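Oxidoreductase, NAD-binding/iron-sulfur cluster-binding protein (Nitratireductor pacificus pht-3B, PDB 6ZXU) acts as a catabolic reductive dehalogenase that holds cobalamin and two [4Fe-4S] clusters, which probably relay electrons to the cobalamin. Local coordinates at residues K544-N552 and E660-G668; Y31-H39 and R634-F642. All coordinates share one frame; numbering follows the deposited sequence.

Interaction 1 of 2, residues K544-N552 and E660-G668. With SF4 (iron/sulfur cluster), chain D; SF4 (iron/sulfur cluster), chain E.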
loop_
_atom_site.group_PDB
_atom_site.type_symbol
_atom_site.label_atom_id
_atom_site.label_comp_id
_atom_site.label_asym_id
_atom_site.label_seq_id
_atom_site.Cartn_x
_atom_site.Cartn_y
_atom_site.Cartn_z
ATOM N N LYS A 544 16.570 16.044 5.558
ATOM C CA LYS A 544 15.501 16.565 4.703
ATOM C C LYS A 544 14.091 16.341 5.291
ATOM O O LYS A 544 13.238 17.224 5.258
ATOM C CB LYS A 544 15.673 16.037 3.298
ATOM C CG LYS A 544 14.661 16.623 2.291
ATOM C CD LYS A 544 15.167 16.502 0.880
ATOM C CE LYS A 544 14.131 17.041 -0.086
ATOM N NZ LYS A 544 14.743 17.303 -1.428
ATOM N N CYS A 545 13.794 15.129 5.748
ATOM C CA CYS A 545 12.534 14.817 6.367
ATOM C C CYS A 545 12.306 15.745 7.554
ATOM O O CYS A 545 11.187 16.221 7.717
ATOM C CB CYS A 545 12.489 13.353 6.808
ATOM S SG CYS A 545 13.886 12.827 7.918
ATOM N N ALA A 546 13.295 15.892 8.426
ATOM C CA ALA A 546 13.155 16.763 9.567
ATOM C C ALA A 546 12.803 18.223 9.180
ATOM O O ALA A 546 11.957 18.866 9.800
ATOM C CB ALA A 546 14.440 16.697 10.401
ATOM N N ARG A 547 13.465 18.739 8.186
ATOM C CA ARG A 547 13.259 20.081 7.703
ATOM C C ARG A 547 11.931 20.279 7.111
ATOM O O ARG A 547 11.348 21.345 7.252
ATOM C CB ARG A 547 14.294 20.380 6.633
ATOM C CG ARG A 547 14.367 21.836 6.159
ATOM C CD ARG A 547 15.374 21.916 5.028
ATOM N NE ARG A 547 14.759 21.470 3.805
ATOM C CZ ARG A 547 15.371 20.786 2.856
ATOM N NH1 ARG A 547 16.608 20.396 3.033
ATOM N NH2 ARG A 547 14.706 20.451 1.748
ATOM N N GLU A 548 11.343 19.231 6.499
ATOM C CA GLU A 548 10.101 19.392 5.797
ATOM C C GLU A 548 8.879 19.046 6.567
ATOM O O GLU A 548 7.781 19.154 6.060
ATOM C CB GLU A 548 10.144 18.619 4.501
ATOM C CG GLU A 548 11.201 19.094 3.491
ATOM C CD GLU A 548 10.980 20.556 2.989
ATOM O OE1 GLU A 548 9.833 21.104 3.143
ATOM O OE2 GLU A 548 11.961 21.111 2.521
ATOM N N CYS A 549 9.028 18.582 7.787
ATOM C CA CYS A 549 7.860 18.107 8.572
ATOM C C CYS A 549 7.038 19.348 8.996
ATOM O O CYS A 549 7.625 20.194 9.672
ATOM C CB CYS A 549 8.283 17.358 9.882
ATOM S SG CYS A 549 6.910 17.007 10.998
ATOM N N PRO A 550 5.737 19.432 8.633
ATOM C CA PRO A 550 4.927 20.613 8.998
ATOM C C PRO A 550 4.840 20.924 10.484
ATOM O O PRO A 550 4.652 22.073 10.824
ATOM C CB PRO A 550 3.550 20.290 8.472
ATOM C CG PRO A 550 3.785 19.197 7.433
ATOM C CD PRO A 550 4.966 18.447 7.880
ATOM N N CYS A 551 5.102 19.971 11.390
ATOM C CA CYS A 551 5.046 20.243 12.818
ATOM C C CYS A 551 6.319 19.951 13.575
ATOM O O CYS A 551 6.268 19.833 14.759
ATOM C CB CYS A 551 3.883 19.508 13.454
ATOM S SG CYS A 551 4.103 17.737 13.407
ATOM N N ASN A 552 7.454 19.909 12.896
ATOM C CA ASN A 552 8.756 19.727 13.523
ATOM C C ASN A 552 8.858 18.518 14.434
ATOM O O ASN A 552 9.494 18.572 15.480
ATOM C CB ASN A 552 9.210 20.970 14.275
ATOM C CG ASN A 552 9.055 22.231 13.440
ATOM O OD1 ASN A 552 9.505 22.314 12.260
ATOM N ND2 ASN A 552 8.332 23.190 14.010
ATOM N N GLU A 660 -0.286 23.147 -0.058
ATOM C CA GLU A 660 0.479 23.105 -1.325
ATOM C C GLU A 660 1.909 23.501 -1.015
ATOM O O GLU A 660 2.444 24.473 -1.501
ATOM C CB GLU A 660 -0.141 23.990 -2.397
ATOM C CG GLU A 660 -1.553 23.575 -2.711
ATOM C CD GLU A 660 -2.232 24.591 -3.642
ATOM O OE1 GLU A 660 -2.093 25.877 -3.373
ATOM O OE2 GLU A 660 -2.904 24.094 -4.617
ATOM N N ARG A 661 2.542 22.673 -0.218
ATOM C CA ARG A 661 3.850 22.961 0.298
ATOM C C ARG A 661 4.932 22.710 -0.748
ATOM O O ARG A 661 4.877 21.789 -1.553
ATOM C CB ARG A 661 4.076 22.073 1.550
ATOM C CG ARG A 661 3.108 22.373 2.641
ATOM C CD ARG A 661 3.486 21.624 3.896
ATOM N NE ARG A 661 2.442 21.758 4.837
ATOM C CZ ARG A 661 2.390 22.716 5.734
ATOM N NH1 ARG A 661 3.341 23.644 5.773
ATOM N NH2 ARG A 661 1.412 22.762 6.598
ATOM N N ASP A 662 5.951 23.546 -0.672
ATOM C CA ASP A 662 7.140 23.451 -1.498
ATOM C C ASP A 662 8.327 23.238 -0.568
ATOM O O ASP A 662 8.195 23.391 0.670
ATOM C CB ASP A 662 7.292 24.801 -2.239
ATOM C CG ASP A 662 6.051 25.120 -3.142
ATOM O OD1 ASP A 662 5.452 24.174 -3.757
ATOM O OD2 ASP A 662 5.712 26.334 -3.228
ATOM N N LEU A 663 9.480 23.010 -1.157
ATOM C CA LEU A 663 10.683 22.861 -0.351
ATOM C C LEU A 663 10.855 24.019 0.625
ATOM O O LEU A 663 10.419 25.118 0.302
ATOM C CB LEU A 663 11.833 22.714 -1.250
ATOM C CG LEU A 663 11.786 21.402 -2.044
ATOM C CD1 LEU A 663 12.721 21.460 -3.239
ATOM C CD2 LEU A 663 12.239 20.247 -1.155
ATOM N N SER A 664 11.378 23.749 1.821
ATOM C CA SER A 664 11.561 24.728 2.910
ATOM C C SER A 664 13.021 25.043 3.064
ATOM O O SER A 664 13.877 24.267 2.675
ATOM C CB SER A 664 11.038 24.175 4.256
ATOM O OG SER A 664 9.793 23.577 4.087
ATOM N N PRO A 665 13.322 26.185 3.660
ATOM C CA PRO A 665 14.722 26.519 3.884
ATOM C C PRO A 665 15.273 25.874 5.159
ATOM O O PRO A 665 14.532 25.437 6.023
ATOM C CB PRO A 665 14.689 28.035 4.083
ATOM C CG PRO A 665 13.374 28.237 4.769
ATOM C CD PRO A 665 12.425 27.277 4.090
ATOM N N ASP A 666 16.594 25.819 5.210
ATOM C CA ASP A 666 17.283 25.325 6.368
ATOM C C ASP A 666 16.825 25.943 7.644
ATOM O O ASP A 666 16.402 27.104 7.655
ATOM C CB ASP A 666 18.766 25.596 6.259
ATOM C CG ASP A 666 19.446 24.461 5.710
ATOM O OD1 ASP A 666 19.114 24.122 4.544
ATOM O OD2 ASP A 666 20.226 23.859 6.501
ATOM N N ARG A 667 16.896 25.134 8.707
ATOM C CA ARG A 667 16.729 25.587 10.080
ATOM C C ARG A 667 18.072 25.993 10.690
ATOM O O ARG A 667 18.197 26.401 11.885
ATOM C CB ARG A 667 16.142 24.450 10.902
ATOM C CG ARG A 667 14.858 23.868 10.329
ATOM C CD ARG A 667 13.610 24.571 10.795
ATOM N NE ARG A 667 13.646 25.062 12.202
ATOM C CZ ARG A 667 13.099 24.440 13.251
ATOM N NH1 ARG A 667 12.513 23.242 13.062
ATOM N NH2 ARG A 667 13.134 24.988 14.508
ATOM N N GLY A 668 19.092 25.822 9.879
ATOM C CA GLY A 668 20.394 26.206 10.289
ATOM C C GLY A 668 21.101 25.127 11.073
ATOM O O GLY A 668 20.750 23.925 11.044
HETATM FE FE1 SF4 D . 15.201 11.543 6.612
HETATM FE FE2 SF4 D . 17.277 11.921 4.764
HETATM FE FE3 SF4 D . 15.394 10.042 4.280
HETATM FE FE4 SF4 D . 17.148 9.593 6.321
HETATM S S1 SF4 D . 17.567 9.837 4.096
HETATM S S2 SF4 D . 14.977 9.322 6.387
HETATM S S3 SF4 D . 17.345 11.724 7.006
HETATM S S4 SF4 D . 15.162 12.272 4.484
HETATM FE FE1 SF4 E . 3.985 13.183 10.961
HETATM FE FE2 SF4 E . 3.585 14.517 8.565
HETATM FE FE3 SF4 E . 5.766 12.796 8.847
HETATM FE FE4 SF4 E . 5.683 15.210 10.159
HETATM S S1 SF4 E . 5.714 14.862 7.982
HETATM S S2 SF4 E . 6.251 13.193 10.996
HETATM S S3 SF4 E . 3.462 15.364 10.610
HETATM S S4 SF4 E . 3.608 12.273 8.991
HETATM O O HOH W 1 11.407 21.653 10.805
#
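E548 and S664 carry this contact. The S664 OG donates to E548 OE1 at 2.6 Å, from above the carboxylate plane. The S664 backbone N reaches the syn lone pair of E548 OE2 at 2.8 Å, nearly straight at 170°. R547 grips the same OE2 side-on, with NE at 3.1 Å and NH2 at 2.9 Å from E548 OE2. Three donors therefore meet one oxygen, which fixes the rotation of the carboxylate. The R547 chain bends at chi3 (80°) to bring its guanidinium round to its neighbour. L663 CD2 lies at the edge of that guanidinium and also touches K544 CE.

Further along, P550 CB sits over one face of the R661 guanidinium. A water joins A546 O, N552 OD1 and R667 NH1. In the next shell, R590 pairs with E548 OE1, D441 with R661, and D627 with both K544 and R547.

C545 SG binds FE1 of the chain D cluster at 2.3 Å, and C549 SG binds FE4 of the chain E cluster at 2.3 Å. A short helix followed by a cysteine-proline step, with its cysteines split between two cubanes, is characteristic of the dicluster [4Fe-4S] ferredoxin fold.

Interaction 2 of 2, residues Y31-H39 and R634-F642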
loop_
_atom_site.group_PDB
_atom_site.type_symbol
_atom_site.label_atom_id
_atom_site.label_comp_id
_atom_site.label_asym_id
_atom_site.label_seq_id
_atom_site.Cartn_x
_atom_site.Cartn_y
_atom_site.Cartn_z
ATOM N N TYR A 31 13.136 5.876 -19.480
ATOM C CA TYR A 31 12.625 7.223 -19.626
ATOM C C TYR A 31 11.671 7.525 -18.495
ATOM O O TYR A 31 10.914 6.634 -18.093
ATOM C CB TYR A 31 11.960 7.381 -21.026
ATOM C CG TYR A 31 12.957 7.097 -22.126
ATOM C CD1 TYR A 31 13.970 7.986 -22.381
ATOM C CD2 TYR A 31 12.952 5.886 -22.833
ATOM C CE1 TYR A 31 14.956 7.684 -23.333
ATOM C CE2 TYR A 31 13.882 5.607 -23.819
ATOM C CZ TYR A 31 14.912 6.481 -24.044
ATOM O OH TYR A 31 15.926 6.237 -25.008
ATOM N N SER A 32 11.716 8.756 -17.980
ATOM C CA SER A 32 10.870 9.207 -16.902
ATOM C C SER A 32 9.465 9.391 -17.359
ATOM O O SER A 32 9.179 9.787 -18.505
ATOM C CB SER A 32 11.349 10.511 -16.344
ATOM O OG SER A 32 10.548 11.004 -15.316
ATOM N N ASN A 33 8.545 9.135 -16.463
ATOM C CA ASN A 33 7.147 9.450 -16.755
ATOM C C ASN A 33 6.695 10.774 -16.131
ATOM O O ASN A 33 5.493 11.032 -16.000
ATOM C CB ASN A 33 6.237 8.326 -16.303
ATOM C CG ASN A 33 6.265 8.116 -14.788
ATOM O OD1 ASN A 33 6.553 9.028 -13.996
ATOM N ND2 ASN A 33 5.916 6.924 -14.380
ATOM N N ARG A 34 7.642 11.642 -15.807
ATOM C CA ARG A 34 7.301 12.852 -15.048
ATOM C C ARG A 34 6.341 13.782 -15.793
ATOM O O ARG A 34 5.703 14.589 -15.175
ATOM C CB ARG A 34 8.535 13.611 -14.625
ATOM C CG ARG A 34 9.342 14.194 -15.753
ATOM C CD ARG A 34 10.444 15.100 -15.239
ATOM N NE ARG A 34 11.469 14.297 -14.575
ATOM C CZ ARG A 34 12.535 13.724 -15.171
ATOM N NH1 ARG A 34 12.778 13.861 -16.485
ATOM N NH2 ARG A 34 13.374 12.997 -14.436
ATOM N N ASP A 35 6.269 13.692 -17.107
ATOM C CA ASP A 35 5.311 14.539 -17.875
ATOM C C ASP A 35 4.090 13.841 -18.382
ATOM O O ASP A 35 3.379 14.352 -19.202
ATOM C CB ASP A 35 6.039 15.190 -19.010
ATOM C CG ASP A 35 7.103 16.159 -18.487
ATOM O OD1 ASP A 35 6.788 16.950 -17.574
ATOM O OD2 ASP A 35 8.269 16.098 -18.950
ATOM N N ARG A 36 3.850 12.640 -17.853
ATOM C CA ARG A 36 2.740 11.829 -18.274
ATOM C C ARG A 36 1.654 11.880 -17.197
ATOM O O ARG A 36 1.865 11.436 -16.073
ATOM C CB ARG A 36 3.198 10.425 -18.510
ATOM C CG ARG A 36 2.103 9.465 -18.905
ATOM C CD ARG A 36 2.702 8.147 -19.286
ATOM N NE ARG A 36 1.743 7.158 -19.775
ATOM C CZ ARG A 36 1.378 7.069 -21.030
ATOM N NH1 ARG A 36 1.892 7.879 -21.907
ATOM N NH2 ARG A 36 0.623 6.089 -21.431
ATOM N N PRO A 37 0.453 12.388 -17.539
ATOM C CA PRO A 37 -0.639 12.375 -16.565
ATOM C C PRO A 37 -1.094 10.999 -16.189
ATOM O O PRO A 37 -1.047 10.077 -16.994
ATOM C CB PRO A 37 -1.740 13.182 -17.244
ATOM C CG PRO A 37 -1.401 13.269 -18.650
ATOM C CD PRO A 37 0.073 13.026 -18.814
ATOM N N ASN A 38 -1.554 10.853 -14.947
ATOM C CA ASN A 38 -1.881 9.542 -14.422
ATOM C C ASN A 38 -2.992 8.829 -15.144
ATOM O O ASN A 38 -3.048 7.614 -15.131
ATOM C CB ASN A 38 -2.229 9.623 -12.961
ATOM C CG ASN A 38 -1.052 9.901 -12.097
ATOM O OD1 ASN A 38 -0.538 11.023 -12.059
ATOM N ND2 ASN A 38 -0.714 8.945 -11.276
ATOM N N HIS A 39 -3.908 9.565 -15.763
ATOM C CA HIS A 39 -5.032 8.895 -16.447
ATOM C C HIS A 39 -4.623 8.098 -17.653
ATOM O O HIS A 39 -5.401 7.245 -18.115
ATOM C CB HIS A 39 -6.122 9.856 -16.811
ATOM C CG HIS A 39 -5.741 10.842 -17.841
ATOM N ND1 HIS A 39 -5.227 12.076 -17.535
ATOM C CD2 HIS A 39 -5.848 10.799 -19.184
ATOM C CE1 HIS A 39 -4.971 12.739 -18.650
ATOM N NE2 HIS A 39 -5.364 11.985 -19.661
ATOM N N ARG A 634 6.344 19.797 -5.985
ATOM C CA ARG A 634 5.120 19.225 -6.450
ATOM C C ARG A 634 5.074 19.233 -7.998
ATOM O O ARG A 634 5.295 20.238 -8.626
ATOM C CB ARG A 634 3.904 19.889 -5.843
ATOM C CG ARG A 634 3.826 19.724 -4.335
ATOM C CD ARG A 634 2.738 20.569 -3.641
ATOM N NE ARG A 634 3.002 21.981 -3.901
ATOM C CZ ARG A 634 2.316 22.738 -4.752
ATOM N NH1 ARG A 634 1.198 22.310 -5.304
ATOM N NH2 ARG A 634 2.732 23.979 -4.961
ATOM N N ASN A 635 4.801 18.084 -8.579
ATOM C CA ASN A 635 4.675 17.924 -10.006
ATOM C C ASN A 635 3.190 18.042 -10.399
ATOM O O ASN A 635 2.424 17.132 -10.260
ATOM C CB ASN A 635 5.256 16.577 -10.425
ATOM C CG ASN A 635 5.184 16.338 -11.927
ATOM O OD1 ASN A 635 4.527 17.090 -12.675
ATOM N ND2 ASN A 635 5.808 15.268 -12.388
ATOM N N LEU A 636 2.796 19.198 -10.926
ATOM C CA LEU A 636 1.387 19.516 -11.164
ATOM C C LEU A 636 0.746 18.598 -12.179
ATOM O O LEU A 636 -0.458 18.320 -12.092
ATOM C CB LEU A 636 1.193 21.034 -11.511
ATOM N N ILE A 637 1.531 17.980 -13.054
ATOM C CA ILE A 637 0.955 17.004 -13.990
ATOM C C ILE A 637 0.372 15.793 -13.280
ATOM O O ILE A 637 -0.527 15.173 -13.776
ATOM C CB ILE A 637 2.035 16.558 -14.998
ATOM C CG1 ILE A 637 2.220 17.697 -16.000
ATOM C CG2 ILE A 637 1.618 15.401 -15.846
ATOM C CD1 ILE A 637 3.618 17.805 -16.588
ATOM N N LYS A 638 0.937 15.445 -12.130
ATOM C CA LYS A 638 0.508 14.247 -11.406
ATOM C C LYS A 638 -0.660 14.466 -10.428
ATOM O O LYS A 638 -1.043 13.563 -9.696
ATOM C CB LYS A 638 1.689 13.662 -10.687
ATOM C CG LYS A 638 2.921 13.312 -11.555
ATOM C CD LYS A 638 2.597 12.180 -12.487
ATOM C CE LYS A 638 3.849 11.693 -13.135
ATOM N NZ LYS A 638 3.528 10.476 -13.906
ATOM N N ARG A 639 -1.206 15.670 -10.349
ATOM C CA ARG A 639 -2.292 15.964 -9.464
ATOM C C ARG A 639 -3.606 15.575 -10.100
ATOM O O ARG A 639 -4.295 16.402 -10.700
ATOM C CB ARG A 639 -2.248 17.433 -9.033
ATOM C CG ARG A 639 -3.235 17.769 -7.918
ATOM C CD ARG A 639 -2.845 19.058 -7.277
ATOM N NE ARG A 639 -3.864 19.603 -6.406
ATOM C CZ ARG A 639 -3.739 20.822 -5.858
ATOM N NH1 ARG A 639 -2.648 21.540 -6.092
ATOM N NH2 ARG A 639 -4.659 21.320 -5.042
ATOM N N TRP A 640 -3.976 14.307 -9.987
ATOM C CA TRP A 640 -5.099 13.816 -10.729
ATOM C C TRP A 640 -6.401 13.824 -9.934
ATOM O O TRP A 640 -7.459 13.560 -10.524
ATOM C CB TRP A 640 -4.844 12.351 -11.133
ATOM C CG TRP A 640 -4.490 11.427 -9.987
ATOM C CD1 TRP A 640 -3.198 11.143 -9.535
ATOM C CD2 TRP A 640 -5.379 10.658 -9.154
ATOM N NE1 TRP A 640 -3.241 10.264 -8.461
ATOM C CE2 TRP A 640 -4.556 9.946 -8.211
ATOM C CE3 TRP A 640 -6.754 10.541 -9.079
ATOM C CZ2 TRP A 640 -5.099 9.140 -7.240
ATOM C CZ3 TRP A 640 -7.294 9.787 -8.106
ATOM C CH2 TRP A 640 -6.481 9.064 -7.206
ATOM N N TRP A 641 -6.334 14.013 -8.609
ATOM C CA TRP A 641 -7.523 13.854 -7.727
ATOM C C TRP A 641 -8.243 15.191 -7.557
ATOM O O TRP A 641 -7.680 16.277 -7.800
ATOM C CB TRP A 641 -7.093 13.303 -6.322
ATOM C CG TRP A 641 -6.064 14.180 -5.628
ATOM C CD1 TRP A 641 -6.310 15.203 -4.736
ATOM C CD2 TRP A 641 -4.653 14.126 -5.790
ATOM N NE1 TRP A 641 -5.139 15.794 -4.375
ATOM C CE2 TRP A 641 -4.106 15.128 -4.995
ATOM C CE3 TRP A 641 -3.799 13.296 -6.521
ATOM C CZ2 TRP A 641 -2.753 15.375 -4.975
ATOM C CZ3 TRP A 641 -2.474 13.535 -6.507
ATOM C CH2 TRP A 641 -1.940 14.566 -5.733
ATOM N N PHE A 642 -9.499 15.098 -7.111
ATOM C CA PHE A 642 -10.318 16.269 -6.756
ATOM C C PHE A 642 -10.082 16.670 -5.307
ATOM O O PHE A 642 -9.899 15.813 -4.449
ATOM C CB PHE A 642 -11.813 15.953 -6.934
ATOM C CG PHE A 642 -12.251 15.612 -8.337
ATOM C CD1 PHE A 642 -11.585 16.073 -9.440
ATOM C CD2 PHE A 642 -13.389 14.830 -8.510
ATOM C CE1 PHE A 642 -11.979 15.755 -10.700
ATOM C CE2 PHE A 642 -13.835 14.518 -9.763
ATOM C CZ PHE A 642 -13.130 14.984 -10.856
HETATM O O HOH W 2 6.229 17.493 -14.950
HETATM O O HOH W 3 -2.245 13.211 -13.435
#
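K638 points its ammonium group into the turn formed by N33 to R36. Its NZ donates to N33 O at 2.9 Å and to R36 O at 2.9 Å. The R36 carbonyl takes the bond in its plane, whereas NZ stands above the plane of the N33 carbonyl. The R36 backbone N reaches N33 O from the opposite face, so this oxygen is gripped from both sides. A weak bond to N33 OD1 is added, and N33 ND2 is held by E433. The lysine chain bends at chi2 (-67°) and then runs straight to the turn. Cut back to an alanine here, the side chain would lose its ammonium, which would probably leave R36 O without this donor, N33 O with only the turn's own bond of the two described, and a gap beside N38.

N635 ND2 meets R34 O at 2.9 Å on a lone pair, with a straight bond of 179° in the amide plane. The N635 OD1 accepts from I637 N, which closes an Asx turn and steadies the amide.

I637 packs against the D35-P37 part of the loop. Its CG2 packs against P37 CD at 4.1 Å, and its CD1 comes to D35 OD1 at 3.4 Å.

N38 crosses K638 at about a right angle, with OD1 3.4 Å from K638 CD. Its amide also lies against W640 CD1, the planes 44° apart. T434 holds the W640 indole NH. A water bridges N38 N and I637 O.

The whole is a type I beta turn whose N33 and R36 carbonyls are bridged by a lysine ammonium, joining the N-terminal loop to the 3-10 segment 636-638 at the protein surface.

The centres of interactions 1 and 2 lie 23 Å apart, but their C-terminal segments touch. E660 OE2 forms a salt bridge with R639 NH1 at 3.0 Å. D662 OD1 forms another with R634 NH2, also at 3.0 Å. The 634-642 and 660-668 loops are thus tied to each other, while each packs on an earlier part of the chain. Interaction 1 is the one at the redox centres. It carries ligands of both iron-sulfur clusters, and the P550 side chain is about 10 Å from the cobalamin. Interaction 2 is more remote: its W640 side chain lies about 11 Å from that of Q430, a cobalamin-binding residue.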